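Local coordinates for protein cellulose hydrolase (Bacillus licheniformis, PDB 4YZT) that hydrolyses beta-1,4-glucosidic bonds of cellulose as a tri-modular family 5 endoglucanase, captured here with cellotetraose in its sugar-binding cleft, at residues Gly273-Asn278 with Gly307-Asp312; Asn233-Thr238 with Tyr487-Glu492. One frame throughout, in Å; residues are numbered along the deposited sequence.

Interaction 1: Gly273-Asn278 with Gly307-Asp312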
loop_
_atom_site.group_PDB
_atom_site.type_symbol
_atom_site.label_atom_id
_atom_site.label_comp_id
_atom_site.label_asym_id
_atom_site.label_seq_id
_atom_site.Cartn_x
_atom_site.Cartn_y
_atom_site.Cartn_z
ATOM N N GLY A 273 -1.687 2.706 -2.148
ATOM C CA GLY A 273 -2.112 1.674 -1.223
ATOM C C GLY A 273 -1.777 2.009 0.213
ATOM O O GLY A 273 -1.070 2.978 0.492
ATOM N N THR A 274 -2.282 1.206 1.145
ATOM C CA THR A 274 -1.959 1.452 2.542
ATOM C C THR A 274 -0.619 0.810 2.857
ATOM O O THR A 274 -0.161 -0.092 2.145
ATOM C CB THR A 274 -3.064 0.939 3.510
ATOM O OG1 THR A 274 -3.410 -0.419 3.201
ATOM C CG2 THR A 274 -4.304 1.808 3.376
ATOM N N LEU A 275 0.008 1.311 3.913
ATOM C CA LEU A 275 1.370 0.960 4.281
ATOM C C LEU A 275 1.410 0.646 5.768
ATOM O O LEU A 275 2.255 1.167 6.498
ATOM C CB LEU A 275 2.343 2.106 3.953
ATOM C CG LEU A 275 2.414 2.612 2.501
ATOM C CD1 LEU A 275 3.385 3.797 2.395
ATOM C CD2 LEU A 275 2.804 1.488 1.533
ATOM N N GLY A 276 0.472 -0.180 6.221
ATOM C CA GLY A 276 0.441 -0.550 7.624
ATOM C C GLY A 276 -0.870 -0.265 8.337
ATOM O O GLY A 276 -1.149 -0.877 9.369
ATOM N N ALA A 277 -1.666 0.661 7.801
ATOM C CA ALA A 277 -3.008 0.911 8.326
ATOM C C ALA A 277 -3.741 -0.421 8.464
ATOM O O ALA A 277 -3.752 -1.204 7.511
ATOM C CB ALA A 277 -3.780 1.862 7.399
ATOM N N ASN A 278 -4.339 -0.693 9.626
ATOM C CA ASN A 278 -4.935 -2.016 9.845
ATOM C C ASN A 278 -6.449 -2.055 10.086
ATOM O O ASN A 278 -7.039 -3.129 10.066
ATOM C CB ASN A 278 -4.214 -2.734 11.007
ATOM C CG ASN A 278 -4.527 -2.141 12.382
ATOM O OD1 ASN A 278 -4.947 -0.991 12.514
ATOM N ND2 ASN A 278 -4.285 -2.930 13.423
ATOM N N GLY A 307 5.334 -7.145 -0.183
ATOM C CA GLY A 307 5.473 -8.542 0.184
ATOM C C GLY A 307 4.994 -8.825 1.598
ATOM O O GLY A 307 4.746 -9.973 1.963
ATOM N N ASN A 308 4.858 -7.768 2.390
ATOM C CA ASN A 308 4.379 -7.879 3.759
ATOM C C ASN A 308 2.937 -7.441 3.949
ATOM O O ASN A 308 2.272 -7.909 4.883
ATOM C CB ASN A 308 5.264 -7.059 4.704
ATOM C CG ASN A 308 6.586 -7.719 4.979
ATOM O OD1 ASN A 308 6.705 -8.945 4.919
ATOM N ND2 ASN A 308 7.598 -6.912 5.294
ATOM N N ASP A 309 2.457 -6.541 3.093
ATOM C CA ASP A 309 1.204 -5.840 3.372
ATOM C C ASP A 309 -0.016 -6.492 2.728
ATOM O O ASP A 309 -1.094 -6.409 3.293
ATOM C CB ASP A 309 1.275 -4.368 2.896
ATOM C CG ASP A 309 2.168 -3.505 3.759
ATOM O OD1 ASP A 309 2.389 -3.875 4.934
ATOM O OD2 ASP A 309 2.691 -2.465 3.286
ATOM N N GLN A 310 0.144 -7.172 1.593
ATOM C CA GLN A 310 -1.025 -7.768 0.936
ATOM C C GLN A 310 -0.811 -9.245 0.632
ATOM O O GLN A 310 -1.123 -10.092 1.456
ATOM C CB GLN A 310 -1.367 -6.995 -0.340
ATOM C CG GLN A 310 -1.483 -5.463 -0.172
ATOM C CD GLN A 310 -2.561 -5.026 0.813
ATOM O OE1 GLN A 310 -3.405 -5.819 1.244
ATOM N NE2 GLN A 310 -2.526 -3.749 1.186
ATOM N N PHE A 311 -0.283 -9.564 -0.543
ATOM C CA PHE A 311 -0.147 -10.969 -0.927
ATOM C C PHE A 311 1.013 -11.687 -0.221
ATOM O O PHE A 311 2.176 -11.282 -0.321
ATOM C CB PHE A 311 0.026 -11.094 -2.438
ATOM C CG PHE A 311 0.068 -12.516 -2.918
ATOM C CD1 PHE A 311 -1.040 -13.334 -2.764
ATOM C CD2 PHE A 311 1.204 -13.034 -3.530
ATOM C CE1 PHE A 311 -1.027 -14.658 -3.196
ATOM C CE2 PHE A 311 1.230 -14.355 -3.971
ATOM C CZ PHE A 311 0.119 -15.166 -3.799
ATOM N N ASP A 312 0.690 -12.781 0.474
ATOM C CA ASP A 312 1.700 -13.620 1.122
ATOM C C ASP A 312 2.191 -14.651 0.113
ATOM O O ASP A 312 1.522 -15.655 -0.129
ATOM C CB ASP A 312 1.114 -14.307 2.366
ATOM C CG ASP A 312 2.145 -15.136 3.153
ATOM O OD1 ASP A 312 3.147 -15.617 2.582
ATOM O OD2 ASP A 312 1.925 -15.335 4.369
HETATM O O HOH W 1 -0.864 -1.773 -0.005
#

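Interaction 2: Asn233-Thr238 with Tyr487-Glu492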
loop_
_atom_site.group_PDB
_atom_site.type_symbol
_atom_site.label_atom_id
_atom_site.label_comp_id
_atom_site.label_asym_id
_atom_site.label_seq_id
_atom_site.Cartn_x
_atom_site.Cartn_y
_atom_site.Cartn_z
ATOM N N ASN A 233 -0.301 4.820 9.242
ATOM C CA ASN A 233 -0.692 4.876 10.664
ATOM C C ASN A 233 0.346 5.649 11.479
ATOM O O ASN A 233 0.995 5.108 12.371
ATOM C CB ASN A 233 -0.897 3.476 11.249
ATOM C CG ASN A 233 -1.466 3.516 12.664
ATOM O OD1 ASN A 233 -1.944 4.558 13.121
ATOM N ND2 ASN A 233 -1.407 2.392 13.362
ATOM N N TRP A 234 0.513 6.917 11.126
ATOM C CA TRP A 234 1.348 7.822 11.909
ATOM C C TRP A 234 0.477 8.682 12.832
ATOM O O TRP A 234 -0.646 9.034 12.478
ATOM C CB TRP A 234 2.169 8.731 10.984
ATOM C CG TRP A 234 3.409 8.106 10.387
ATOM C CD1 TRP A 234 3.699 6.783 10.288
ATOM C CD2 TRP A 234 4.529 8.807 9.830
ATOM N NE1 TRP A 234 4.932 6.609 9.695
ATOM C CE2 TRP A 234 5.463 7.841 9.411
ATOM C CE3 TRP A 234 4.840 10.165 9.666
ATOM C CZ2 TRP A 234 6.680 8.181 8.824
ATOM C CZ3 TRP A 234 6.045 10.504 9.080
ATOM C CH2 TRP A 234 6.952 9.513 8.663
ATOM N N TRP A 235 1.018 9.037 13.994
ATOM C CA TRP A 235 0.397 9.999 14.901
ATOM C C TRP A 235 -1.044 9.693 15.293
ATOM O O TRP A 235 -1.832 10.607 15.537
ATOM C CB TRP A 235 0.464 11.411 14.294
ATOM C CG TRP A 235 1.860 11.811 13.856
ATOM C CD1 TRP A 235 3.008 11.676 14.565
ATOM C CD2 TRP A 235 2.227 12.430 12.617
ATOM N NE1 TRP A 235 4.076 12.160 13.849
ATOM C CE2 TRP A 235 3.620 12.622 12.643
ATOM C CE3 TRP A 235 1.513 12.823 11.479
ATOM C CZ2 TRP A 235 4.317 13.199 11.574
ATOM C CZ3 TRP A 235 2.201 13.392 10.428
ATOM C CH2 TRP A 235 3.589 13.578 10.482
ATOM N N GLY A 236 -1.390 8.411 15.355
ATOM C CA GLY A 236 -2.711 8.008 15.798
ATOM C C GLY A 236 -3.815 8.191 14.769
ATOM O O GLY A 236 -4.997 8.134 15.124
ATOM N N ARG A 237 -3.455 8.380 13.498
ATOM C CA ARG A 237 -4.474 8.548 12.453
ATOM C C ARG A 237 -4.948 7.180 11.963
ATOM O O ARG A 237 -4.541 6.708 10.901
ATOM C CB ARG A 237 -3.930 9.390 11.273
ATOM C CG ARG A 237 -5.023 9.886 10.316
ATOM C CD ARG A 237 -4.509 10.918 9.295
ATOM N NE ARG A 237 -5.609 11.486 8.514
ATOM C CZ ARG A 237 -5.545 12.642 7.853
ATOM N NH1 ARG A 237 -4.423 13.359 7.869
ATOM N NH2 ARG A 237 -6.606 13.093 7.180
ATOM N N THR A 238 -5.827 6.564 12.743
ATOM C CA THR A 238 -6.172 5.166 12.572
ATOM C C THR A 238 -7.410 4.921 11.717
ATOM O O THR A 238 -7.739 3.771 11.437
ATOM C CB THR A 238 -6.418 4.501 13.938
ATOM O OG1 THR A 238 -7.505 5.164 14.599
ATOM C CG2 THR A 238 -5.172 4.582 14.824
ATOM N N TYR A 487 1.461 11.022 20.039
ATOM C CA TYR A 487 1.197 9.766 19.334
ATOM C C TYR A 487 2.401 9.348 18.500
ATOM O O TYR A 487 3.041 10.168 17.836
ATOM C CB TYR A 487 -0.072 9.867 18.480
ATOM C CG TYR A 487 -1.311 9.697 19.339
ATOM C CD1 TYR A 487 -1.939 10.788 19.899
ATOM C CD2 TYR A 487 -1.806 8.430 19.632
ATOM C CE1 TYR A 487 -3.045 10.642 20.705
ATOM C CE2 TYR A 487 -2.914 8.268 20.433
ATOM C CZ TYR A 487 -3.530 9.371 20.966
ATOM O OH TYR A 487 -4.639 9.220 21.764
ATOM N N LEU A 488 2.716 8.059 18.587
ATOM C CA LEU A 488 3.856 7.451 17.912
ATOM C C LEU A 488 3.479 6.922 16.522
ATOM O O LEU A 488 2.304 6.943 16.133
ATOM C CB LEU A 488 4.427 6.310 18.767
ATOM C CG LEU A 488 4.771 6.644 20.232
ATOM C CD1 LEU A 488 5.287 5.399 20.936
ATOM C CD2 LEU A 488 5.813 7.744 20.298
ATOM N N ASN A 489 4.470 6.418 15.790
ATOM C CA ASN A 489 4.257 5.959 14.414
ATOM C C ASN A 489 4.418 4.452 14.269
ATOM O O ASN A 489 5.404 3.873 14.726
ATOM C CB ASN A 489 5.224 6.658 13.458
ATOM C CG ASN A 489 4.979 8.165 13.345
ATOM O OD1 ASN A 489 3.941 8.675 13.748
ATOM N ND2 ASN A 489 5.944 8.874 12.767
ATOM N N TYR A 490 3.447 3.815 13.622
ATOM C CA TYR A 490 3.507 2.372 13.373
ATOM C C TYR A 490 4.831 1.919 12.748
ATOM O O TYR A 490 5.379 2.593 11.872
ATOM C CB TYR A 490 2.352 1.951 12.470
ATOM C CG TYR A 490 2.430 0.504 12.014
ATOM C CD1 TYR A 490 2.212 -0.539 12.908
ATOM C CD2 TYR A 490 2.728 0.185 10.694
ATOM C CE1 TYR A 490 2.280 -1.866 12.495
ATOM C CE2 TYR A 490 2.797 -1.140 10.273
ATOM C CZ TYR A 490 2.573 -2.157 11.183
ATOM O OH TYR A 490 2.643 -3.475 10.775
ATOM N N ASP A 491 5.331 0.787 13.243
ATOM C CA ASP A 491 6.507 0.083 12.723
ATOM C C ASP A 491 7.807 0.761 13.173
ATOM O O ASP A 491 8.637 0.107 13.782
ATOM C CB ASP A 491 6.461 -0.043 11.192
ATOM C CG ASP A 491 7.192 -1.274 10.672
ATOM O OD1 ASP A 491 7.263 -2.300 11.383
ATOM O OD2 ASP A 491 7.688 -1.217 9.529
ATOM N N GLU A 492 7.995 2.052 12.894
ATOM C CA GLU A 492 9.252 2.673 13.318
ATOM C C GLU A 492 9.285 2.874 14.837
ATOM O O GLU A 492 10.363 2.811 15.438
ATOM C CB GLU A 492 9.508 3.994 12.580
ATOM C CG GLU A 492 8.632 5.146 12.978
ATOM C CD GLU A 492 8.861 6.382 12.109
ATOM O OE1 GLU A 492 8.479 7.484 12.541
ATOM O OE2 GLU A 492 9.404 6.252 10.984
HETATM O O HOH W 2 0.014 5.850 15.099
HETATM O O HOH W 3 4.483 3.533 9.450
HETATM O O HOH W 4 7.592 4.699 9.339
#

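Interaction 1: Gly273-Asn278 with Gly307-Asp312
A single water joins Thr274 to Gln310: it donates to Thr274 O at 2.8 Å and accepts from Gln310 NE2 at 2.8 Å. No direct hydrogen bond links the two loops, and the water carries the polar link between them. Gln310 reaches it by folding at CG (chi2 -60°), which swings the amide nitrogen in until NE2 is 4.0 Å from Thr274 OG1; the two side chains cross at about a right angle. Beside this bridge Asp309 points its CB toward 273-278, and OD2 comes 3.8 Å from Leu275 CA, mainly against backbone. In the TIM barrel these loops follow the neighbouring strands 267-272 and 299-303, the seventh and eighth of the closed parallel sheet; Leu275 lines the sugar pocket, as does Asn306, just before 307-312. Leu275 sends its side chain away from 307-312, to about 4 Å from a glucose unit of the bound cellotetraose, and also packs on Tyr225 and Trp304. The second loop is braced by Asp305, whose OD1 and OD2 accept from Gly307 N and Phe311 N. Gly276 adopts a positive phi, with backbone angles at which a CB would press on the preceding carbonyl oxygen.

Interaction 2: Asn233-Thr238 with Tyr487-Glu492
The carboxamide of Asn489 is stacked flat on the indole of Trp234, the two planes only 7° apart, with ND2 standing 3.3 Å above the ring plane over its centre. Asn489 CB makes a CH-pi contact with the five-membered ring of the same indole, 3.8 Å from its centroid. CG lies anti to the carbonyl carbon of Asn489 (chi1 -66°), which brings the amide over the indole face. The Trp235 ring is turned steeply to that amide, at 65°, and OD1 comes over its face, 3.2 Å from CD1. The same OD1 accepts from Trp235 N at 3.0 Å, while ND2 donates to Glu492 OE1 at 2.9 Å from above the carboxylate plane, so both ends of the amide are fixed. Trp234 NE1 reaches Glu492 OE2 through a water. An alanine in place of Trp234 would probably leave the Asn489 amide without its stacking surface and break the water link to Glu492 OE2.

The barrel loop continues from the Schellman motif ending helix 228-231 into a type I' turn, Trp234 to Arg237. Tyr490 N binds Asn233 O almost straight at 3.0 Å, and Tyr487 CB packs 3.3 Å from Trp235 C; a CB on Gly236 would strike the Tyr487 ring. Asn233 ND2 turns to Ala464 O, and Trp482 and Trp484 meet Trp235 edge-to-face. The join between catalytic barrel and C-terminal module is thus both aromatic and polar: the buried Asn489 amide has partners at both ends while it stacks on Trp234, so its orientation is probably well fixed.

Interactions 1 and 2 have centres 15 Å apart and meet directly where Gly276 CA packs against Tyr490 CE2 at 3.6 Å. The loop 273-278 therefore faces two ways: toward 307-312 and the sugar cleft, and toward the C-terminal module, where Asn278 ND2 also bonds Leu463 O. A backbone hydrogen bond between Leu275 and Val231, in helix 228-231 before 233-238, ties the two loops further. Only interaction 1 holds a residue of the glycan pocket: Leu275 lies about 4 Å from a glucose unit of the bound cellotetraose, whereas the Trp234 side chain of interaction 2 stays about 9 Å away. Interaction 2 probably helps hold the C-terminal module against the barrel, farther from the sugar.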